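Local atomic coordinates of auracyanin-B-2 (Chloroflexus aurantiacus, PDB entry 1QHQ), a protein that carries a type 1 (blue) copper centre and probably serves as a soluble electron acceptor for the membrane-bound alternative complex III. Residues V21-F30 / N52-V60; N73-F84 / I121-L129. One frame throughout, in Å; residues are numbered along the deposited sequence.

Contact 1 of 2, residues V21-F30 / N52-V60. With CU (copper (II) ion), chain B.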
loop_
_atom_site.group_PDB
_atom_site.type_symbol
_atom_site.label_atom_id
_atom_site.label_comp_id
_atom_site.label_asym_id
_atom_site.label_seq_id
_atom_site.Cartn_x
_atom_site.Cartn_y
_atom_site.Cartn_z
ATOM N N VAL A 21 -0.580 -9.155 -3.829
ATOM C CA VAL A 21 0.212 -8.209 -4.672
ATOM C C VAL A 21 1.668 -8.659 -4.558
ATOM O O VAL A 21 2.086 -9.041 -3.465
ATOM C CB VAL A 21 0.047 -6.790 -4.161
ATOM C CG1 VAL A 21 1.063 -5.830 -4.788
ATOM C CG2 VAL A 21 -1.371 -6.301 -4.428
ATOM N N ARG A 22 2.402 -8.551 -5.648
ATOM C CA ARG A 22 3.823 -8.917 -5.617
ATOM C C ARG A 22 4.623 -7.683 -6.133
ATOM O O ARG A 22 4.095 -6.909 -6.920
ATOM C CB ARG A 22 4.189 -10.099 -6.497
ATOM C CG ARG A 22 3.332 -11.318 -6.401
ATOM C CD ARG A 22 3.892 -12.475 -5.631
ATOM N NE ARG A 22 2.921 -13.589 -5.556
ATOM C CZ ARG A 22 3.190 -14.846 -5.872
ATOM N NH1 ARG A 22 4.400 -15.205 -6.287
ATOM N NH2 ARG A 22 2.240 -15.791 -5.777
ATOM N N ALA A 23 5.893 -7.717 -5.768
ATOM C CA ALA A 23 6.816 -6.692 -6.321
ATOM C C ALA A 23 7.323 -7.163 -7.665
ATOM O O ALA A 23 7.354 -8.374 -7.952
ATOM C CB ALA A 23 7.967 -6.514 -5.333
ATOM N N ALA A 24 7.649 -6.209 -8.549
ATOM C CA ALA A 24 8.417 -6.653 -9.761
ATOM C C ALA A 24 9.779 -7.150 -9.227
ATOM O O ALA A 24 10.278 -6.590 -8.253
ATOM C CB ALA A 24 8.630 -5.460 -10.669
ATOM N N PRO A 25 10.309 -8.188 -9.820
ATOM C CA PRO A 25 11.554 -8.786 -9.337
ATOM C C PRO A 25 12.762 -7.934 -9.681
ATOM O O PRO A 25 13.715 -7.906 -8.891
ATOM C CB PRO A 25 11.591 -10.135 -10.009
ATOM C CG PRO A 25 10.858 -9.946 -11.289
ATOM C CD PRO A 25 9.760 -8.921 -10.977
ATOM N N ASP A 26 12.697 -7.192 -10.774
ATOM C CA ASP A 26 13.859 -6.439 -11.263
ATOM C C ASP A 26 13.575 -4.973 -11.490
ATOM O O ASP A 26 14.356 -4.262 -12.167
ATOM C CB ASP A 26 14.343 -7.093 -12.583
ATOM C CG ASP A 26 14.911 -8.489 -12.300
ATOM O OD1 ASP A 26 15.791 -8.568 -11.413
ATOM O OD2 ASP A 26 14.371 -9.466 -12.836
ATOM N N ALA A 27 12.511 -4.429 -10.909
ATOM C CA ALA A 27 12.176 -3.019 -11.085
ATOM C C ALA A 27 11.576 -2.438 -9.839
ATOM O O ALA A 27 10.990 -3.198 -9.025
ATOM C CB ALA A 27 11.202 -2.845 -12.269
ATOM N N LEU A 28 11.551 -1.134 -9.678
ATOM C CA LEU A 28 10.837 -0.460 -8.616
ATOM C C LEU A 28 9.372 -0.250 -9.013
ATOM O O LEU A 28 8.911 0.803 -9.409
ATOM C CB LEU A 28 11.517 0.869 -8.276
ATOM C CG LEU A 28 13.036 0.730 -7.979
ATOM C CD1 LEU A 28 13.591 2.111 -7.647
ATOM C CD2 LEU A 28 13.279 -0.228 -6.837
ATOM N N ALA A 29 8.635 -1.383 -8.947
ATOM C CA ALA A 29 7.234 -1.354 -9.389
ATOM C C ALA A 29 6.501 -2.532 -8.709
ATOM O O ALA A 29 7.121 -3.506 -8.317
ATOM C CB ALA A 29 7.162 -1.568 -10.888
ATOM N N PHE A 30 5.178 -2.382 -8.689
ATOM C CA PHE A 30 4.363 -3.559 -8.323
ATOM C C PHE A 30 4.227 -4.407 -9.584
ATOM O O PHE A 30 4.109 -3.866 -10.689
ATOM C CB PHE A 30 2.980 -3.069 -7.877
ATOM C CG PHE A 30 2.988 -2.305 -6.601
ATOM C CD1 PHE A 30 3.223 -2.935 -5.374
ATOM C CD2 PHE A 30 2.803 -0.924 -6.587
ATOM C CE1 PHE A 30 3.280 -2.220 -4.218
ATOM C CE2 PHE A 30 2.871 -0.199 -5.426
ATOM C CZ PHE A 30 3.084 -0.846 -4.199
ATOM N N ASN A 52 14.919 -9.250 -6.959
ATOM C CA ASN A 52 16.354 -9.504 -7.169
ATOM C C ASN A 52 17.229 -8.326 -6.839
ATOM O O ASN A 52 18.470 -8.415 -7.042
ATOM C CB ASN A 52 16.521 -9.898 -8.659
ATOM C CG ASN A 52 15.754 -11.170 -8.964
ATOM O OD1 ASN A 52 15.751 -12.074 -8.106
ATOM N ND2 ASN A 52 15.160 -11.267 -10.133
ATOM N N LEU A 53 16.721 -7.241 -6.284
ATOM C CA LEU A 53 17.503 -6.046 -6.001
ATOM C C LEU A 53 17.953 -5.953 -4.577
ATOM O O LEU A 53 18.625 -4.996 -4.140
ATOM C CB LEU A 53 16.635 -4.787 -6.342
ATOM C CG LEU A 53 16.098 -4.755 -7.759
ATOM C CD1 LEU A 53 15.156 -3.569 -7.971
ATOM C CD2 LEU A 53 17.249 -4.685 -8.770
ATOM N N GLY A 54 17.346 -6.779 -3.682
ATOM C CA GLY A 54 17.619 -6.644 -2.258
ATOM C C GLY A 54 16.928 -5.441 -1.649
ATOM O O GLY A 54 17.262 -4.941 -0.584
ATOM N N VAL A 55 15.834 -4.988 -2.333
ATOM C CA VAL A 55 15.217 -3.734 -1.948
ATOM C C VAL A 55 13.909 -3.877 -1.171
ATOM O O VAL A 55 13.191 -4.868 -1.308
ATOM C CB VAL A 55 15.025 -2.805 -3.169
ATOM C CG1 VAL A 55 13.811 -3.227 -3.988
ATOM C CG2 VAL A 55 14.948 -1.356 -2.722
ATOM N N GLN A 56 13.666 -2.956 -0.289
ATOM C CA GLN A 56 12.466 -2.853 0.515
ATOM C C GLN A 56 11.289 -2.238 -0.231
ATOM O O GLN A 56 11.460 -1.368 -1.061
ATOM C CB GLN A 56 12.747 -1.990 1.745
ATOM C CG GLN A 56 13.726 -2.676 2.707
ATOM C CD GLN A 56 14.323 -1.655 3.661
ATOM O OE1 GLN A 56 15.109 -0.795 3.204
ATOM N NE2 GLN A 56 13.946 -1.688 4.903
ATOM N N HIS A 57 10.069 -2.643 0.196
ATOM C CA HIS A 57 8.855 -2.137 -0.428
ATOM C C HIS A 57 7.654 -2.305 0.536
ATOM O O HIS A 57 7.633 -3.181 1.374
ATOM C CB HIS A 57 8.469 -2.962 -1.646
ATOM C CG HIS A 57 9.342 -2.938 -2.856
ATOM N ND1 HIS A 57 9.621 -1.762 -3.535
ATOM C CD2 HIS A 57 9.841 -3.938 -3.596
ATOM C CE1 HIS A 57 10.321 -2.055 -4.613
ATOM N NE2 HIS A 57 10.488 -3.368 -4.683
ATOM N N ASN A 58 6.692 -1.391 0.319
ATOM C CA ASN A 58 5.423 -1.558 1.078
ATOM C C ASN A 58 4.304 -1.309 0.053
ATOM O O ASN A 58 4.506 -1.113 -1.103
ATOM C CB ASN A 58 5.297 -0.712 2.280
ATOM C CG ASN A 58 5.141 0.766 2.070
ATOM O OD1 ASN A 58 5.311 1.205 0.919
ATOM N ND2 ASN A 58 4.839 1.533 3.101
ATOM N N TRP A 59 3.069 -1.527 0.540
ATOM C CA TRP A 59 1.860 -1.255 -0.261
ATOM C C TRP A 59 1.004 -0.288 0.547
ATOM O O TRP A 59 0.672 -0.569 1.735
ATOM C CB TRP A 59 1.118 -2.532 -0.559
ATOM C CG TRP A 59 -0.137 -2.362 -1.388
ATOM C CD1 TRP A 59 -0.190 -2.435 -2.742
ATOM C CD2 TRP A 59 -1.470 -2.131 -0.926
ATOM N NE1 TRP A 59 -1.515 -2.263 -3.173
ATOM C CE2 TRP A 59 -2.275 -2.038 -2.051
ATOM C CE3 TRP A 59 -2.022 -1.979 0.354
ATOM C CZ2 TRP A 59 -3.675 -1.874 -1.961
ATOM C CZ3 TRP A 59 -3.414 -1.768 0.452
ATOM C CH2 TRP A 59 -4.193 -1.687 -0.697
ATOM N N VAL A 60 0.687 0.845 -0.047
ATOM C CA VAL A 60 -0.026 1.920 0.626
ATOM C C VAL A 60 -1.194 2.414 -0.231
ATOM O O VAL A 60 -1.011 2.888 -1.318
ATOM C CB VAL A 60 0.856 3.155 0.929
ATOM C CG1 VAL A 60 0.063 4.202 1.725
ATOM C CG2 VAL A 60 2.071 2.719 1.741
HETATM CU CU CU B . 9.014 0.117 -3.114
HETATM O O HOH W 1 11.561 -4.777 -6.872
#
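His57, a ligand of the type 1 copper site of this cupredoxin, projects from the loop that precedes strand 60-62 toward the loop that follows strand 17-22. Its ND1 binds the copper ion at 2.0 Å, and the remote NE2 is fixed by a water that accepts its N-H in the plane of the ring, 2.8 Å from NE2 to the water oxygen. That water donates both its protons to the loop 21-30, to the carbonyl O of Ala24 and to that of Ala27; the two carbonyls fix the water, and water and copper hold the ring by its two nitrogens. Small and apolar, Ala23 can approach closely: its CB lies 3.6 Å from His57 CD2. Leu28, at the centre of an inverse gamma turn, has its CG anti to the carbonyl carbon (chi1 -53°), which carries CD2 to the neighbourhood of His57 CE1, Val55 CG1 and Leu53 CD1, a small apolar cluster beside the ligand.

The outer end is polar. Asn52 N donates a short bond to Pro25 O (2.6 Å), while Asn52 ND2 reaches OD1 of Asp26 on its syn side at 3.1 Å, from somewhat out of the carboxylate plane, and the other oxygen, OD2, only weakly; OD1 itself lies in the plane of the Asn52 amide. Asparagine suits the place because its side-chain amide turns N-H groups to the Asp26 carboxylate.

At the inner end the chains are joined by aromatics. Trp59 turns the edge of its five-membered ring toward the face of Phe30 in an offset edge-to-face pair, planes 73° apart, and Val21 CG1 approaches Trp59 CD1. Phe30 CZ, at the edge of its own ring, meets the buried carbonyl O of Asn58 at 3.4 Å.

Contact 2 of 2, residues N73-F84 / I121-L129. With CU (copper (II) ion), chain B.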
loop_
_atom_site.group_PDB
_atom_site.type_symbol
_atom_site.label_atom_id
_atom_site.label_comp_id
_atom_site.label_asym_id
_atom_site.label_seq_id
_atom_site.Cartn_x
_atom_site.Cartn_y
_atom_site.Cartn_z
ATOM N N ASN A 73 3.108 10.187 0.617
ATOM C CA ASN A 73 4.497 9.810 0.353
ATOM C C ASN A 73 5.471 10.713 1.085
ATOM O O ASN A 73 6.482 10.260 1.634
ATOM C CB ASN A 73 4.786 9.753 -1.135
ATOM C CG ASN A 73 6.177 9.190 -1.405
ATOM O OD1 ASN A 73 6.418 8.010 -1.140
ATOM N ND2 ASN A 73 7.055 10.033 -1.929
ATOM N N THR A 74 5.206 12.023 1.058
ATOM C CA THR A 74 6.014 12.990 1.776
ATOM C C THR A 74 6.015 12.783 3.258
ATOM O O THR A 74 7.105 12.802 3.876
ATOM C CB THR A 74 5.629 14.440 1.392
ATOM O OG1 THR A 74 5.954 14.611 0.015
ATOM C CG2 THR A 74 6.379 15.444 2.233
ATOM N N ALA A 75 4.886 12.454 3.875
ATOM C CA ALA A 75 4.851 12.173 5.306
ATOM C C ALA A 75 5.672 10.922 5.621
ATOM O O ALA A 75 6.433 10.909 6.589
ATOM C CB ALA A 75 3.449 12.059 5.836
ATOM N N ALA A 76 5.622 9.916 4.744
ATOM C CA ALA A 76 6.389 8.692 4.979
ATOM C C ALA A 76 7.880 8.937 4.819
ATOM O O ALA A 76 8.709 8.342 5.531
ATOM C CB ALA A 76 5.915 7.606 4.012
ATOM N N GLN A 77 8.255 9.853 3.933
ATOM C CA GLN A 77 9.656 10.150 3.663
ATOM C C GLN A 77 10.374 10.663 4.910
ATOM O O GLN A 77 11.578 10.466 5.075
ATOM C CB GLN A 77 9.770 11.174 2.524
ATOM C CG GLN A 77 11.167 11.534 2.129
ATOM C CD GLN A 77 11.338 12.709 1.218
ATOM O OE1 GLN A 77 12.145 12.675 0.264
ATOM N NE2 GLN A 77 10.643 13.819 1.450
ATOM N N ASN A 78 9.625 11.267 5.818
ATOM C CA ASN A 78 10.116 11.805 7.057
ATOM C C ASN A 78 9.852 10.884 8.237
ATOM O O ASN A 78 9.639 11.350 9.364
ATOM C CB ASN A 78 9.433 13.168 7.329
ATOM C CG ASN A 78 9.761 14.163 6.227
ATOM O OD1 ASN A 78 10.923 14.289 5.817
ATOM N ND2 ASN A 78 8.738 14.864 5.748
ATOM N N ASN A 79 9.738 9.593 7.967
ATOM C CA ASN A 79 9.462 8.606 9.007
ATOM C C ASN A 79 10.486 7.487 8.935
ATOM O O ASN A 79 10.173 6.302 8.870
ATOM C CB ASN A 79 8.036 8.062 8.849
ATOM C CG ASN A 79 7.531 7.413 10.118
ATOM O OD1 ASN A 79 8.016 7.739 11.215
ATOM N ND2 ASN A 79 6.592 6.483 9.990
ATOM N N ALA A 80 11.768 7.883 8.931
ATOM C CA ALA A 80 12.856 6.936 8.767
ATOM C C ALA A 80 12.968 5.919 9.881
ATOM O O ALA A 80 13.406 4.779 9.639
ATOM C CB ALA A 80 14.172 7.674 8.545
ATOM N N ASP A 81 12.505 6.236 11.077
ATOM C CA ASP A 81 12.634 5.330 12.224
ATOM C C ASP A 81 11.748 4.107 12.070
ATOM O O ASP A 81 12.101 3.003 12.479
ATOM C CB ASP A 81 12.298 6.074 13.518
ATOM C CG ASP A 81 13.333 7.157 13.816
ATOM O OD1 ASP A 81 14.538 6.886 13.600
ATOM O OD2 ASP A 81 12.938 8.260 14.239
ATOM N N ALA A 82 10.638 4.308 11.346
ATOM C CA ALA A 82 9.716 3.196 11.083
ATOM C C ALA A 82 9.928 2.668 9.686
ATOM O O ALA A 82 9.047 2.014 9.111
ATOM C CB ALA A 82 8.286 3.673 11.301
ATOM N N LEU A 83 11.090 2.977 9.088
ATOM C CA LEU A 83 11.403 2.468 7.762
ATOM C C LEU A 83 10.371 2.925 6.731
ATOM O O LEU A 83 10.225 2.289 5.659
ATOM C CB LEU A 83 11.522 0.952 7.777
ATOM C CG LEU A 83 12.850 0.416 8.368
ATOM C CD1 LEU A 83 12.817 -1.105 8.402
ATOM C CD2 LEU A 83 13.998 0.894 7.474
ATOM N N PHE A 84 9.990 4.186 6.832
ATOM C CA PHE A 84 9.362 4.936 5.768
ATOM C C PHE A 84 7.941 4.480 5.462
ATOM O O PHE A 84 7.468 4.652 4.322
ATOM C CB PHE A 84 10.241 4.960 4.514
ATOM C CG PHE A 84 11.637 5.520 4.762
ATOM C CD1 PHE A 84 11.834 6.866 4.954
ATOM C CD2 PHE A 84 12.720 4.658 4.810
ATOM C CE1 PHE A 84 13.109 7.373 5.191
ATOM C CE2 PHE A 84 13.997 5.151 5.042
ATOM C CZ PHE A 84 14.186 6.509 5.195
ATOM N N ILE A 121 0.483 3.064 -3.654
ATOM C CA ILE A 121 1.890 3.398 -3.949
ATOM C C ILE A 121 2.770 2.637 -2.978
ATOM O O ILE A 121 2.338 2.053 -1.981
ATOM C CB ILE A 121 2.182 4.920 -3.718
ATOM C CG1 ILE A 121 1.982 5.317 -2.291
ATOM C CG2 ILE A 121 1.296 5.746 -4.671
ATOM C CD1 ILE A 121 2.215 6.809 -1.981
ATOM N N CYS A 122 4.077 2.716 -3.231
ATOM C CA CYS A 122 5.070 2.285 -2.258
ATOM C C CYS A 122 5.696 3.582 -1.692
ATOM O O CYS A 122 5.931 4.494 -2.496
ATOM C CB CYS A 122 6.116 1.421 -2.900
ATOM S SG CYS A 122 7.529 1.065 -1.805
ATOM N N THR A 123 5.883 3.671 -0.406
ATOM C CA THR A 123 6.454 4.869 0.185
ATOM C C THR A 123 7.939 4.759 0.516
ATOM O O THR A 123 8.448 5.747 1.074
ATOM C CB THR A 123 5.694 5.359 1.409
ATOM O OG1 THR A 123 5.612 4.367 2.432
ATOM C CG2 THR A 123 4.285 5.788 0.966
ATOM N N PHE A 124 8.589 3.681 0.130
ATOM C CA PHE A 124 10.081 3.692 0.398
ATOM C C PHE A 124 10.652 4.852 -0.431
ATOM O O PHE A 124 10.255 5.041 -1.560
ATOM C CB PHE A 124 10.652 2.367 -0.090
ATOM C CG PHE A 124 12.059 2.225 0.479
ATOM C CD1 PHE A 124 12.256 1.846 1.777
ATOM C CD2 PHE A 124 13.123 2.649 -0.314
ATOM C CE1 PHE A 124 13.544 1.790 2.299
ATOM C CE2 PHE A 124 14.405 2.604 0.214
ATOM C CZ PHE A 124 14.612 2.185 1.513
ATOM N N PRO A 125 11.540 5.630 0.166
ATOM C CA PRO A 125 12.096 6.807 -0.510
ATOM C C PRO A 125 12.442 6.598 -1.948
ATOM O O PRO A 125 13.145 5.683 -2.345
ATOM C CB PRO A 125 13.361 7.106 0.312
ATOM C CG PRO A 125 13.034 6.623 1.670
ATOM C CD PRO A 125 12.139 5.402 1.482
ATOM N N GLY A 126 11.882 7.482 -2.829
ATOM C CA GLY A 126 12.126 7.386 -4.234
ATOM C C GLY A 126 11.257 6.510 -5.067
ATOM O O GLY A 126 11.165 6.654 -6.298
ATOM N N HIS A 127 10.615 5.464 -4.481
ATOM C CA HIS A 127 9.887 4.512 -5.290
ATOM C C HIS A 127 8.632 5.083 -5.932
ATOM O O HIS A 127 8.384 4.803 -7.100
ATOM C CB HIS A 127 9.532 3.299 -4.376
ATOM C CG HIS A 127 10.767 2.506 -4.060
ATOM N ND1 HIS A 127 10.676 1.192 -3.570
ATOM C CD2 HIS A 127 12.082 2.750 -4.168
ATOM C CE1 HIS A 127 11.912 0.696 -3.424
ATOM N NE2 HIS A 127 12.743 1.607 -3.781
ATOM N N TYR A 128 7.908 5.911 -5.184
ATOM C CA TYR A 128 6.693 6.543 -5.747
ATOM C C TYR A 128 7.036 7.459 -6.912
ATOM O O TYR A 128 6.553 7.251 -8.030
ATOM C CB TYR A 128 5.955 7.289 -4.637
ATOM C CG TYR A 128 4.818 8.153 -5.176
ATOM C CD1 TYR A 128 3.849 7.610 -5.992
ATOM C CD2 TYR A 128 4.846 9.528 -4.977
ATOM C CE1 TYR A 128 2.884 8.406 -6.588
ATOM C CE2 TYR A 128 3.883 10.342 -5.570
ATOM C CZ TYR A 128 2.892 9.767 -6.321
ATOM O OH TYR A 128 1.954 10.574 -6.951
ATOM N N LEU A 129 8.127 8.232 -6.745
ATOM C CA LEU A 129 8.575 9.075 -7.885
ATOM C C LEU A 129 9.125 8.257 -9.012
ATOM O O LEU A 129 8.965 8.632 -10.205
ATOM C CB LEU A 129 9.629 10.080 -7.412
ATOM C CG LEU A 129 9.172 11.130 -6.405
ATOM C CD1 LEU A 129 10.358 12.013 -6.006
ATOM C CD2 LEU A 129 8.042 11.972 -6.962
HETATM CU CU CU B . 9.014 0.117 -3.114
HETATM O O HOH W 2 9.276 8.723 -4.263
HETATM O O HOH W 3 8.500 6.926 -2.386
HETATM O O HOH W 4 8.816 8.493 1.089
#
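The end of helix 66-77 lies against the copper-ligand loop 121-129, with the CA atoms of Asn73 and Thr123 5.3 Å apart; the chain then turns through 78-83 and returns to bring Phe84 beside Phe124. Thr123 meets both Ala76 of the helix and Phe84 of the returning chain. Its OG1 sits between the backbone N and the carbonyl carbon (chi1 58°) and from there donates to Phe84 O at 2.7 Å, in the carbonyl plane. Beside the hydroxyl, Thr123 CB presses on Ala76 CB at 3.4 Å, a tight fit for which alanine's small size is suited.

Pro125 sets its CG over the centre of the Phe84 ring, 3.4 Å from the centroid and almost on the normal, a CH-pi contact. Ala80 CA sits toward the rim of the opposite face. Phe84 in turn points its edge at the face of Phe124, planes 77° apart.

Asn73 serves the loop through water: its OD1 accepts from a water that also donates to Phe124 O and accepts from Tyr128 N, while the amide crosses Tyr128 obliquely, ND2 at the edge of the ring and OD1 3.6 Å from Tyr128 CB. Cys122 and His127 turn their ligand atoms to the copper, and Phe124 N donates to the Cys122 sulfur. Around this joint, Tyr128 and Ile121 pack on Ala69 of helix 66-77 and on Lys133 of strand 133-139, and Thr123 touches Val60 of strand 60-62.

Contacts 1 and 2, whose centres lie about 14 Å apart, meet at the copper ion. Contact 1 supplies His57, contact 2 supplies Cys122 and His127, and Met132, just beyond the loop 121-129, completes the four-residue site. The ligand nitrogens His57 ND1 and His127 ND1 are 3.1 Å apart, brought together by the metal. Two probable hydrogen bonds tie the segments 52-60 and 121-129 side by side: Asn58 OD1 with Thr123 N at 2.9 Å, and Val60 O with Ile121 N at 2.8 Å. The first pins the residue after Cys122 to the one after His57, which probably helps keep the two ligand-bearing loops in place relative to each other.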